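Mandelate racemase/muconate lactonizing enzyme family protein (Azoarcus sp., PDB 2QDE) belongs to the enolase superfamily, joins an N-terminal capping domain to a beta/alpha-barrel domain, and holds a barium ion in its metal site. Local coordinates at residues Ala177-Val182 with Leu192-Asn197; Thr207-Leu212 with Ser218-Pro223; Trp227-Met232 with Leu255-Asn260; Arg234-Gly237 with Pro242-Ala245. All blocks are in the same frame, centred on the assembly; numbering follows the deposited sequence.

Contact 1 (Ala177-Val182 with Leu192-Asn197); sequences AMVAEV and LFIDIN. With BA (barium ion), chain I.
D195 OD2 has two partners. The barium ion lies 2.7 Å from D195 OD2, and K165 NZ on strand 164-167 makes a hydrogen bond to the same oxygen. The other carboxylate oxygen, D195 OD1, sits farther from the barium, at 3.1 Å. D195 OD1 also accepts from the backbone N of N197 at 3.0 Å, which makes an Asx turn. This N-H arrives from above the carboxylate plane, 36° out of it, and the bond is bent to 142°. Together these partners limit the rotation of the carboxylate. N197 OD1 also binds the barium, at 2.8 Å. E221 and D246 are the other protein ligands.

The site lies at the C-terminal end of strand 192-195, as in other enolase-superfamily barrels. This strand closes a beta-alpha-beta unit with strand 164-167 and helix 172-186. The helix packs on the strand through apolar groups alone, and no hydrogen bond crosses. V179 CG2 meets I194 CG2 at 3.9 Å, with the two side chains nearly perpendicular. In I194, CG1 sits between the backbone N and the carbonyl carbon (chi1 59°), and CG2 is the branch left to meet the helix. One turn on, V182 CG1 lies against both ends of the L192 fork, 4.0 Å from L192 CD1 and 4.2 Å from L192 CD2. L192 also touches V164 and L166, and V182 touches V149 of helix 146-159.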
loop_
_atom_site.group_PDB
_atom_site.type_symbol
_atom_site.label_atom_id
_atom_site.label_comp_id
_atom_site.label_asym_id
_atom_site.label_seq_id
_atom_site.Cartn_x
_atom_site.Cartn_y
_atom_site.Cartn_z
ATOM N N ALA A 177 35.880 -6.274 18.498
ATOM C CA ALA A 177 37.275 -6.696 18.582
ATOM C C ALA A 177 37.654 -7.683 17.481
ATOM O O ALA A 177 38.706 -7.545 16.844
ATOM C CB ALA A 177 37.550 -7.308 19.957
ATOM N N MET A 178 36.799 -8.677 17.255
ATOM C CA MET A 178 37.053 -9.689 16.228
ATOM C C MET A 178 37.180 -9.056 14.844
ATOM O O MET A 178 38.181 -9.253 14.146
ATOM C CB MET A 178 35.922 -10.727 16.227
ATOM C CG MET A 178 36.035 -11.814 15.158
ATOM S SD MET A 178 34.647 -13.008 15.223
ATOM C CE MET A 178 33.327 -12.051 14.471
ATOM N N VAL A 179 36.163 -8.284 14.461
ATOM C CA VAL A 179 36.139 -7.623 13.160
ATOM C C VAL A 179 37.263 -6.606 13.027
ATOM O O VAL A 179 37.921 -6.533 11.986
ATOM C CB VAL A 179 34.765 -6.924 12.918
ATOM C CG1 VAL A 179 34.803 -6.097 11.642
ATOM C CG2 VAL A 179 33.671 -7.973 12.814
ATOM N N ALA A 180 37.485 -5.821 14.079
ATOM C CA ALA A 180 38.540 -4.816 14.053
ATOM C C ALA A 180 39.873 -5.457 13.680
ATOM O O ALA A 180 40.548 -5.012 12.750
ATOM C CB ALA A 180 38.650 -4.132 15.414
ATOM N N GLU A 181 40.241 -6.509 14.411
ATOM C CA GLU A 181 41.496 -7.220 14.172
ATOM C C GLU A 181 41.572 -7.877 12.791
ATOM O O GLU A 181 42.535 -7.668 12.046
ATOM C CB GLU A 181 41.711 -8.275 15.264
ATOM C CG GLU A 181 42.757 -9.335 14.909
ATOM C CD GLU A 181 44.182 -8.793 14.877
ATOM O OE1 GLU A 181 44.361 -7.552 14.924
ATOM O OE2 GLU A 181 45.125 -9.618 14.796
ATOM N N VAL A 182 40.565 -8.672 12.445
ATOM C CA VAL A 182 40.563 -9.339 11.149
ATOM C C VAL A 182 40.687 -8.339 9.993
ATOM O O VAL A 182 41.465 -8.561 9.057
ATOM C CB VAL A 182 39.287 -10.185 10.961
ATOM C CG1 VAL A 182 39.316 -10.879 9.608
ATOM C CG2 VAL A 182 39.182 -11.213 12.078
ATOM N N LEU A 192 34.897 -9.164 3.276
ATOM C CA LEU A 192 34.719 -9.649 4.640
ATOM C C LEU A 192 33.311 -9.355 5.160
ATOM O O LEU A 192 32.817 -8.237 5.010
ATOM C CB LEU A 192 35.746 -8.973 5.552
ATOM C CG LEU A 192 35.658 -9.251 7.053
ATOM C CD1 LEU A 192 36.032 -10.705 7.324
ATOM C CD2 LEU A 192 36.587 -8.301 7.808
ATOM N N PHE A 193 32.656 -10.354 5.750
ATOM C CA PHE A 193 31.327 -10.137 6.311
ATOM C C PHE A 193 31.070 -11.023 7.521
ATOM O O PHE A 193 31.870 -11.904 7.826
ATOM C CB PHE A 193 30.225 -10.301 5.243
ATOM C CG PHE A 193 30.095 -11.688 4.672
ATOM C CD1 PHE A 193 29.145 -12.577 5.176
ATOM C CD2 PHE A 193 30.868 -12.080 3.573
ATOM C CE1 PHE A 193 28.957 -13.843 4.588
ATOM C CE2 PHE A 193 30.692 -13.339 2.976
ATOM C CZ PHE A 193 29.732 -14.221 3.483
ATOM N N ILE A 194 29.966 -10.775 8.222
ATOM C CA ILE A 194 29.643 -11.549 9.417
ATOM C C ILE A 194 28.255 -12.184 9.374
ATOM O O ILE A 194 27.360 -11.704 8.676
ATOM C CB ILE A 194 29.737 -10.671 10.680
ATOM C CG1 ILE A 194 28.777 -9.481 10.562
ATOM C CG2 ILE A 194 31.168 -10.185 10.866
ATOM C CD1 ILE A 194 28.709 -8.624 11.812
ATOM N N ASP A 195 28.093 -13.260 10.137
ATOM C CA ASP A 195 26.840 -14.010 10.209
ATOM C C ASP A 195 26.340 -13.980 11.656
ATOM O O ASP A 195 27.067 -14.362 12.569
ATOM C CB ASP A 195 27.101 -15.448 9.769
ATOM C CG ASP A 195 25.830 -16.252 9.581
ATOM O OD1 ASP A 195 24.747 -15.788 9.994
ATOM O OD2 ASP A 195 25.923 -17.369 9.026
ATOM N N ILE A 196 25.105 -13.526 11.854
ATOM C CA ILE A 196 24.519 -13.409 13.189
ATOM C C ILE A 196 23.580 -14.561 13.541
ATOM O O ILE A 196 23.248 -14.763 14.708
ATOM C CB ILE A 196 23.722 -12.089 13.325
ATOM C CG1 ILE A 196 24.475 -10.949 12.631
ATOM C CG2 ILE A 196 23.526 -11.746 14.790
ATOM C CD1 ILE A 196 25.872 -10.700 13.181
ATOM N N ASN A 197 23.144 -15.305 12.530
ATOM C CA ASN A 197 22.242 -16.432 12.742
ATOM C C ASN A 197 20.933 -16.001 13.424
ATOM O O ASN A 197 20.335 -16.768 14.186
ATOM C CB ASN A 197 22.930 -17.534 13.570
ATOM C CG ASN A 197 24.023 -18.261 12.792
ATOM O OD1 ASN A 197 23.789 -18.773 11.691
ATOM N ND2 ASN A 197 25.218 -18.317 13.365
HETATM BA BA BA I . 23.382 -18.370 8.907
#

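Contact 2 (Thr207-Leu212 with Ser218-Pro223); sequences TTIRAL and SKIEQP. With BA (barium ion), chain I.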
loop_
_atom_site.group_PDB
_atom_site.type_symbol
_atom_site.label_atom_id
_atom_site.label_comp_id
_atom_site.label_asym_id
_atom_site.label_seq_id
_atom_site.Cartn_x
_atom_site.Cartn_y
_atom_site.Cartn_z
ATOM N N THR A 207 22.376 -0.865 16.739
ATOM C CA THR A 207 23.580 -0.418 17.432
ATOM C C THR A 207 24.875 -1.088 16.974
ATOM O O THR A 207 25.870 -0.420 16.704
ATOM C CB THR A 207 23.457 -0.638 18.948
ATOM O OG1 THR A 207 22.300 0.051 19.438
ATOM C CG2 THR A 207 24.695 -0.103 19.665
ATOM N N THR A 208 24.856 -2.411 16.892
ATOM C CA THR A 208 26.044 -3.143 16.498
ATOM C C THR A 208 26.432 -2.885 15.057
ATOM O O THR A 208 27.598 -2.639 14.766
ATOM C CB THR A 208 25.857 -4.647 16.715
ATOM O OG1 THR A 208 25.481 -4.876 18.076
ATOM C CG2 THR A 208 27.154 -5.398 16.430
ATOM N N ILE A 209 25.459 -2.934 14.152
ATOM C CA ILE A 209 25.758 -2.701 12.747
ATOM C C ILE A 209 26.357 -1.314 12.559
ATOM O O ILE A 209 27.324 -1.145 11.821
ATOM C CB ILE A 209 24.500 -2.862 11.872
ATOM C CG1 ILE A 209 24.002 -4.308 11.969
ATOM C CG2 ILE A 209 24.818 -2.514 10.425
ATOM C CD1 ILE A 209 22.721 -4.579 11.234
ATOM N N ARG A 210 25.789 -0.321 13.231
ATOM C CA ARG A 210 26.315 1.035 13.119
ATOM C C ARG A 210 27.718 1.097 13.709
ATOM O O ARG A 210 28.591 1.799 13.194
ATOM C CB ARG A 210 25.382 2.033 13.815
ATOM C CG ARG A 210 24.089 2.262 13.025
ATOM C CD ARG A 210 23.188 3.313 13.652
ATOM N NE ARG A 210 22.137 3.709 12.716
ATOM C CZ ARG A 210 21.186 4.594 12.987
ATOM N NH1 ARG A 210 21.145 5.186 14.171
ATOM N NH2 ARG A 210 20.273 4.887 12.072
ATOM N N ALA A 211 27.943 0.332 14.773
ATOM C CA ALA A 211 29.247 0.298 15.416
ATOM C C ALA A 211 30.278 -0.369 14.506
ATOM O O ALA A 211 31.478 -0.160 14.661
ATOM C CB ALA A 211 29.156 -0.453 16.740
ATOM N N LEU A 212 29.805 -1.160 13.551
ATOM C CA LEU A 212 30.697 -1.868 12.641
ATOM C C LEU A 212 30.867 -1.215 11.271
ATOM O O LEU A 212 31.706 -1.649 10.483
ATOM C CB LEU A 212 30.208 -3.305 12.440
ATOM C CG LEU A 212 30.161 -4.213 13.678
ATOM C CD1 LEU A 212 29.619 -5.584 13.288
ATOM C CD2 LEU A 212 31.561 -4.339 14.271
ATOM N N SER A 218 31.137 -6.271 3.809
ATOM C CA SER A 218 30.372 -6.372 2.571
ATOM C C SER A 218 28.889 -6.613 2.847
ATOM O O SER A 218 28.039 -6.280 2.020
ATOM C CB SER A 218 30.922 -7.489 1.678
ATOM O OG SER A 218 30.714 -8.764 2.258
ATOM N N LYS A 219 28.578 -7.179 4.011
ATOM C CA LYS A 219 27.190 -7.459 4.368
ATOM C C LYS A 219 27.050 -8.031 5.774
ATOM O O LYS A 219 28.041 -8.418 6.399
ATOM C CB LYS A 219 26.590 -8.453 3.363
ATOM C CG LYS A 219 27.499 -9.657 3.076
ATOM C CD LYS A 219 26.904 -10.574 2.016
ATOM C CE LYS A 219 27.947 -11.507 1.419
ATOM N NZ LYS A 219 28.954 -10.768 0.622
ATOM N N ILE A 220 25.812 -8.061 6.265
ATOM C CA ILE A 220 25.488 -8.632 7.570
ATOM C C ILE A 220 24.499 -9.764 7.296
ATOM O O ILE A 220 23.400 -9.521 6.800
ATOM C CB ILE A 220 24.789 -7.623 8.512
ATOM C CG1 ILE A 220 25.637 -6.356 8.672
ATOM C CG2 ILE A 220 24.560 -8.277 9.869
ATOM C CD1 ILE A 220 27.003 -6.608 9.231
ATOM N N GLU A 221 24.885 -10.996 7.604
ATOM C CA GLU A 221 24.009 -12.136 7.365
ATOM C C GLU A 221 23.017 -12.403 8.499
ATOM O O GLU A 221 23.409 -12.636 9.649
ATOM C CB GLU A 221 24.837 -13.395 7.115
ATOM C CG GLU A 221 24.009 -14.616 6.703
ATOM C CD GLU A 221 24.862 -15.861 6.498
ATOM O OE1 GLU A 221 26.051 -15.705 6.134
ATOM O OE2 GLU A 221 24.336 -16.989 6.682
ATOM N N GLN A 222 21.732 -12.369 8.150
ATOM C CA GLN A 222 20.627 -12.622 9.077
ATOM C C GLN A 222 20.799 -12.059 10.489
ATOM O O GLN A 222 20.976 -12.814 11.454
ATOM C CB GLN A 222 20.367 -14.128 9.184
ATOM C CG GLN A 222 19.010 -14.468 9.787
ATOM C CD GLN A 222 17.864 -14.164 8.838
ATOM O OE1 GLN A 222 16.863 -13.559 9.226
ATOM N NE2 GLN A 222 18.002 -14.589 7.587
ATOM N N PRO A 223 20.738 -10.728 10.633
ATOM C CA PRO A 223 20.892 -10.129 11.958
ATOM C C PRO A 223 19.699 -10.388 12.882
ATOM O O PRO A 223 19.870 -10.566 14.089
ATOM C CB PRO A 223 21.078 -8.641 11.648
ATOM C CG PRO A 223 20.294 -8.456 10.400
ATOM C CD PRO A 223 20.631 -9.688 9.592
HETATM BA BA BA I . 23.382 -18.370 8.907
#
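I209 on helix 202-212 packs over I220 on strand 220-221. The two elements complete a beta-alpha-beta unit that starts with strand 192-195, a repeating step of the beta/alpha barrel. The contact between them is wholly apolar. I209 CG1 lies 4.2 Å from I220 CG1, so the side chains meet through their methylene carbons. The I209 chain runs on extended (chi2 176°), which carries its tip along to the loop after the strand. There I209 CD1 comes 4.4 Å from P223 CB. L235 and I243 also touch I209 and extend this buried layer to the next helix and strand.

Polar bonds lie elsewhere on the two segments. K219 NZ donates to S218 OG at 3.1 Å, and S218 OG is also hydrogen-bonded to D191. K219 makes cation-pi contacts with F193 and Y244, from the two neighbouring strands. On the helix, R210 bonds to the carbonyl oxygen of K238 and to that of A240 of a second subunit.

Metal binding falls to E221, whose side chain is extended, with CG anti to the backbone N (chi1 -174°). A salt bridge from K165 holds the carboxylate on the OE1 side. The grip on the metal is one-sided: E221 OE2 is 2.8 Å from the barium ion, while E221 OE1 stays 4.7 Å from that barium.

Contact 3 (Trp227-Met232 with Leu255-Asn260); sequences WDLDGM and LLAIIN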
loop_
_atom_site.group_PDB
_atom_site.type_symbol
_atom_site.label_atom_id
_atom_site.label_comp_id
_atom_site.label_asym_id
_atom_site.label_seq_id
_atom_site.Cartn_x
_atom_site.Cartn_y
_atom_site.Cartn_z
ATOM N N TRP A 227 11.662 -14.986 11.138
ATOM C CA TRP A 227 10.326 -14.460 10.884
ATOM C C TRP A 227 10.202 -12.933 10.876
ATOM O O TRP A 227 9.200 -12.394 10.403
ATOM C CB TRP A 227 9.362 -15.023 11.931
ATOM C CG TRP A 227 9.846 -14.803 13.331
ATOM C CD1 TRP A 227 10.590 -15.667 14.086
ATOM C CD2 TRP A 227 9.697 -13.611 14.111
ATOM N NE1 TRP A 227 10.917 -15.080 15.289
ATOM C CE2 TRP A 227 10.382 -13.818 15.329
ATOM C CE3 TRP A 227 9.054 -12.385 13.898
ATOM C CZ2 TRP A 227 10.443 -12.844 16.331
ATOM C CZ3 TRP A 227 9.115 -11.411 14.902
ATOM C CH2 TRP A 227 9.804 -11.651 16.099
ATOM N N ASP A 228 11.205 -12.233 11.388
ATOM C CA ASP A 228 11.139 -10.776 11.466
ATOM C C ASP A 228 11.456 -10.042 10.162
ATOM O O ASP A 228 12.421 -9.281 10.096
ATOM C CB ASP A 228 12.067 -10.286 12.587
ATOM C CG ASP A 228 11.815 -8.836 12.969
ATOM O OD1 ASP A 228 10.749 -8.291 12.602
ATOM O OD2 ASP A 228 12.682 -8.250 13.649
ATOM N N LEU A 229 10.628 -10.251 9.139
ATOM C CA LEU A 229 10.846 -9.601 7.848
ATOM C C LEU A 229 10.613 -8.097 7.914
ATOM O O LEU A 229 11.318 -7.329 7.253
ATOM C CB LEU A 229 9.956 -10.225 6.761
ATOM C CG LEU A 229 10.232 -11.705 6.454
ATOM C CD1 LEU A 229 9.396 -12.165 5.270
ATOM C CD2 LEU A 229 11.712 -11.890 6.153
ATOM N N ASP A 230 9.628 -7.670 8.702
ATOM C CA ASP A 230 9.361 -6.239 8.842
ATOM C C ASP A 230 10.587 -5.599 9.492
ATOM O O ASP A 230 11.019 -4.520 9.093
ATOM C CB ASP A 230 8.123 -5.980 9.709
ATOM C CG ASP A 230 6.838 -6.485 9.060
ATOM O OD1 ASP A 230 6.608 -6.171 7.874
ATOM O OD2 ASP A 230 6.062 -7.195 9.735
ATOM N N GLY A 231 11.148 -6.279 10.489
ATOM C CA GLY A 231 12.328 -5.764 11.157
ATOM C C GLY A 231 13.510 -5.697 10.200
ATOM O O GLY A 231 14.259 -4.719 10.197
ATOM N N MET A 232 13.685 -6.735 9.388
ATOM C CA MET A 232 14.781 -6.765 8.432
ATOM C C MET A 232 14.639 -5.578 7.484
ATOM O O MET A 232 15.617 -4.894 7.177
ATOM C CB MET A 232 14.764 -8.078 7.645
ATOM C CG MET A 232 15.202 -9.310 8.457
ATOM S SD MET A 232 16.996 -9.476 8.648
ATOM C CE MET A 232 17.415 -10.182 7.018
ATOM N N LEU A 255 10.553 -16.280 0.143
ATOM C CA LEU A 255 11.269 -15.486 -0.847
ATOM C C LEU A 255 10.351 -14.416 -1.434
ATOM O O LEU A 255 10.780 -13.290 -1.689
ATOM C CB LEU A 255 11.820 -16.392 -1.961
ATOM C CG LEU A 255 13.196 -17.048 -1.743
ATOM C CD1 LEU A 255 13.278 -17.707 -0.378
ATOM C CD2 LEU A 255 13.435 -18.085 -2.840
ATOM N N LEU A 256 9.086 -14.775 -1.642
ATOM C CA LEU A 256 8.108 -13.831 -2.179
ATOM C C LEU A 256 7.920 -12.689 -1.181
ATOM O O LEU A 256 7.944 -11.517 -1.552
ATOM C CB LEU A 256 6.765 -14.525 -2.425
ATOM C CG LEU A 256 5.610 -13.594 -2.809
ATOM C CD1 LEU A 256 5.975 -12.806 -4.053
ATOM C CD2 LEU A 256 4.350 -14.408 -3.038
ATOM N N ALA A 257 7.743 -13.038 0.088
ATOM C CA ALA A 257 7.558 -12.026 1.118
ATOM C C ALA A 257 8.808 -11.156 1.227
ATOM O O ALA A 257 8.714 -9.948 1.472
ATOM C CB ALA A 257 7.248 -12.683 2.466
ATOM N N ILE A 258 9.977 -11.760 1.032
ATOM C CA ILE A 258 11.215 -11.003 1.117
ATOM C C ILE A 258 11.309 -9.942 0.028
ATOM O O ILE A 258 11.689 -8.807 0.303
ATOM C CB ILE A 258 12.453 -11.925 1.035
ATOM C CG1 ILE A 258 12.564 -12.750 2.321
ATOM C CG2 ILE A 258 13.714 -11.094 0.833
ATOM C CD1 ILE A 258 13.652 -13.811 2.287
ATOM N N ILE A 259 10.968 -10.293 -1.207
ATOM C CA ILE A 259 11.054 -9.296 -2.259
ATOM C C ILE A 259 9.923 -8.266 -2.111
ATOM O O ILE A 259 10.118 -7.087 -2.406
ATOM C CB ILE A 259 11.048 -9.940 -3.686
ATOM C CG1 ILE A 259 9.644 -9.997 -4.260
ATOM C CG2 ILE A 259 11.640 -11.331 -3.642
ATOM C CD1 ILE A 259 9.400 -8.904 -5.268
ATOM N N ASN A 260 8.758 -8.698 -1.628
ATOM C CA ASN A 260 7.641 -7.773 -1.450
ATOM C C ASN A 260 7.891 -6.759 -0.341
ATOM O O ASN A 260 7.527 -5.595 -0.471
ATOM C CB ASN A 260 6.336 -8.518 -1.155
ATOM C CG ASN A 260 5.777 -9.217 -2.375
ATOM O OD1 ASN A 260 5.995 -8.780 -3.502
ATOM N ND2 ASN A 260 5.038 -10.296 -2.155
#
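L229 carries this contact, reaching from helix 229-236 to A257 and I258 on helix 252-261. The segment starts at W227. D228 CB sits over one face of the W227 ring, nearer its edge than its centre, 3.8 Å from the ring plane. The same indole stacks with H253 of a fourth subunit. The carbonyl oxygen of W227 takes the backbone N of L229 at 2.9 Å, closing an inverse gamma turn centred on D228.

D228 is the N-cap of helix 229-236. D228 OD1 accepts from the backbone N of G231 at 2.9 Å. The N-H comes from well above the carboxylate plane, 61° out of it, and the angle at the hydrogen is 135°. The other oxygen, D228 OD2, bonds to N291 of a second subunit.

L229 opens the helix with CG anti to its carbonyl carbon (chi1 -63°), and its fork spans two neighbouring residues of the facing helix. L229 CD1 meets A257 CB at 3.6 Å, and L229 CD2 lies 4.0 Å from I258 CG1. The leucine and isoleucine side chains are set crosswise. Here two successive outer helices of the barrel pack side by side, one before and one after strand 243-245. I258 also packs on A245 of that strand.

D230 makes a long, weak ion pair with K261, the residue after the facing segment, and packs on L256 of the fourth subunit. M232, one turn into the helix, bonds through its backbone N to D228 O at 2.9 Å.

Contact 4 (Arg234-Gly237 with Pro242-Ala245); sequences RLRG and PIYA
I243 takes two apolar contacts from helix 229-236. L235 CD2 lies 4.1 Å from I243 CD1, and the two side chains cross at about a right angle. L235 has CG anti to the backbone N (chi1 -173°), which carries CD2 toward the tip of the isoleucine. The second contact uses the aliphatic part of R236. R236 CG packs 3.8 Å from I243 CG1 and 3.9 Å from I243 CB. The two chains run alongside each other, pointing opposite ways. A charged residue thus lends its methylene to a buried apolar layer. A205 of helix 202-212 and P223 also border that layer.

Helix 229-236 and strand 243-245 are the last two elements of a beta-alpha-beta unit that begins at strand 220-221. The helix lies on the outside of the barrel, and I243 faces it from the wall.

Polar contacts run through residues outside the two segments. The R236 chain bends at chi3 (57°), and its NH2 forms a salt bridge with D265 OD1. D265 OD2 accepts from the backbone N of I243, so one carboxylate ties R236 to the strand. R236 NH1 adds a weak hydrogen bond to the carbonyl oxygen of G262. R236 O accepts a hydrogen bond from K238 NZ of a fifth subunit. Y244 points away from the helix and packs on D203 of the fifth subunit.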
loop_
_atom_site.group_PDB
_atom_site.type_symbol
_atom_site.label_atom_id
_atom_site.label_comp_id
_atom_site.label_asym_id
_atom_site.label_seq_id
_atom_site.Cartn_x
_atom_site.Cartn_y
_atom_site.Cartn_z
ATOM N N ARG A 234 12.890 -2.808 8.120
ATOM C CA ARG A 234 13.081 -1.612 8.940
ATOM C C ARG A 234 14.568 -1.339 9.224
ATOM O O ARG A 234 14.982 -0.181 9.356
ATOM C CB ARG A 234 12.324 -1.744 10.263
ATOM C CG ARG A 234 12.223 -0.434 11.037
ATOM C CD ARG A 234 11.816 -0.658 12.487
ATOM N NE ARG A 234 10.627 -1.493 12.598
ATOM C CZ ARG A 234 10.612 -2.694 13.167
ATOM N NH1 ARG A 234 11.723 -3.203 13.675
ATOM N NH2 ARG A 234 9.483 -3.388 13.228
ATOM N N LEU A 235 15.360 -2.405 9.314
ATOM C CA LEU A 235 16.789 -2.283 9.573
ATOM C C LEU A 235 17.475 -1.718 8.343
ATOM O O LEU A 235 18.326 -0.833 8.446
ATOM C CB LEU A 235 17.393 -3.651 9.912
ATOM C CG LEU A 235 18.848 -3.673 10.380
ATOM C CD1 LEU A 235 18.993 -2.844 11.649
ATOM C CD2 LEU A 235 19.279 -5.116 10.652
ATOM N N ARG A 236 17.104 -2.237 7.178
ATOM C CA ARG A 236 17.682 -1.778 5.923
ATOM C C ARG A 236 17.448 -0.276 5.745
ATOM O O ARG A 236 18.169 0.386 5.001
ATOM C CB ARG A 236 17.076 -2.542 4.739
ATOM C CG ARG A 236 17.398 -4.029 4.736
ATOM C CD ARG A 236 17.003 -4.728 3.429
ATOM N NE ARG A 236 17.644 -4.096 2.282
ATOM C CZ ARG A 236 17.064 -3.184 1.515
ATOM N NH1 ARG A 236 15.818 -2.809 1.763
ATOM N NH2 ARG A 236 17.750 -2.613 0.535
ATOM N N GLY A 237 16.443 0.252 6.439
ATOM C CA GLY A 237 16.141 1.667 6.340
ATOM C C GLY A 237 16.921 2.523 7.327
ATOM O O GLY A 237 16.833 3.751 7.292
ATOM N N PRO A 242 24.766 -3.756 3.580
ATOM C CA PRO A 242 23.811 -4.682 2.964
ATOM C C PRO A 242 23.370 -5.736 3.972
ATOM O O PRO A 242 24.173 -6.201 4.771
ATOM C CB PRO A 242 24.609 -5.295 1.817
ATOM C CG PRO A 242 25.587 -4.214 1.463
ATOM C CD PRO A 242 26.026 -3.722 2.819
ATOM N N ILE A 243 22.092 -6.098 3.928
ATOM C CA ILE A 243 21.532 -7.094 4.827
ATOM C C ILE A 243 21.095 -8.308 4.002
ATOM O O ILE A 243 20.217 -8.190 3.144
ATOM C CB ILE A 243 20.304 -6.533 5.576
ATOM C CG1 ILE A 243 20.675 -5.236 6.310
ATOM C CG2 ILE A 243 19.752 -7.576 6.533
ATOM C CD1 ILE A 243 21.754 -5.398 7.364
ATOM N N TYR A 244 21.710 -9.461 4.259
ATOM C CA TYR A 244 21.387 -10.699 3.545
ATOM C C TYR A 244 20.522 -11.622 4.401
ATOM O O TYR A 244 20.637 -11.627 5.627
ATOM C CB TYR A 244 22.666 -11.442 3.149
ATOM C CG TYR A 244 23.315 -10.946 1.873
ATOM C CD1 TYR A 244 23.461 -9.579 1.616
ATOM C CD2 TYR A 244 23.821 -11.848 0.942
ATOM C CE1 TYR A 244 24.101 -9.127 0.459
ATOM C CE2 TYR A 244 24.459 -11.408 -0.216
ATOM C CZ TYR A 244 24.597 -10.049 -0.449
ATOM O OH TYR A 244 25.228 -9.627 -1.594
ATOM N N ALA A 245 19.675 -12.415 3.750
ATOM C CA ALA A 245 18.794 -13.331 4.459
ATOM C C ALA A 245 19.175 -14.797 4.253
ATOM O O ALA A 245 19.425 -15.227 3.128
ATOM C CB ALA A 245 17.363 -13.113 4.006
#

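How the contacts relate
From the N terminus, contact 1 comes first and closes the short loop from helix 172-186 to strand 192-195. Contact 2 opens after it and does the same for helix 202-212 and strand 220-221. The two strands are neighbours in the barrel sheet, where I194 O lies 2.8 Å from E221 N, and both contacts reach the barium. Contact 3 then spans a longer loop, from helix 229-236 to helix 252-261. Contact 4 lies within that loop and shares helix 229-236 with it. Strand 243-245 of contact 4 pairs with strand 220-221 of contact 2. M232 of contact 3 packs on P223 and I243, bridging contacts 2 and 4.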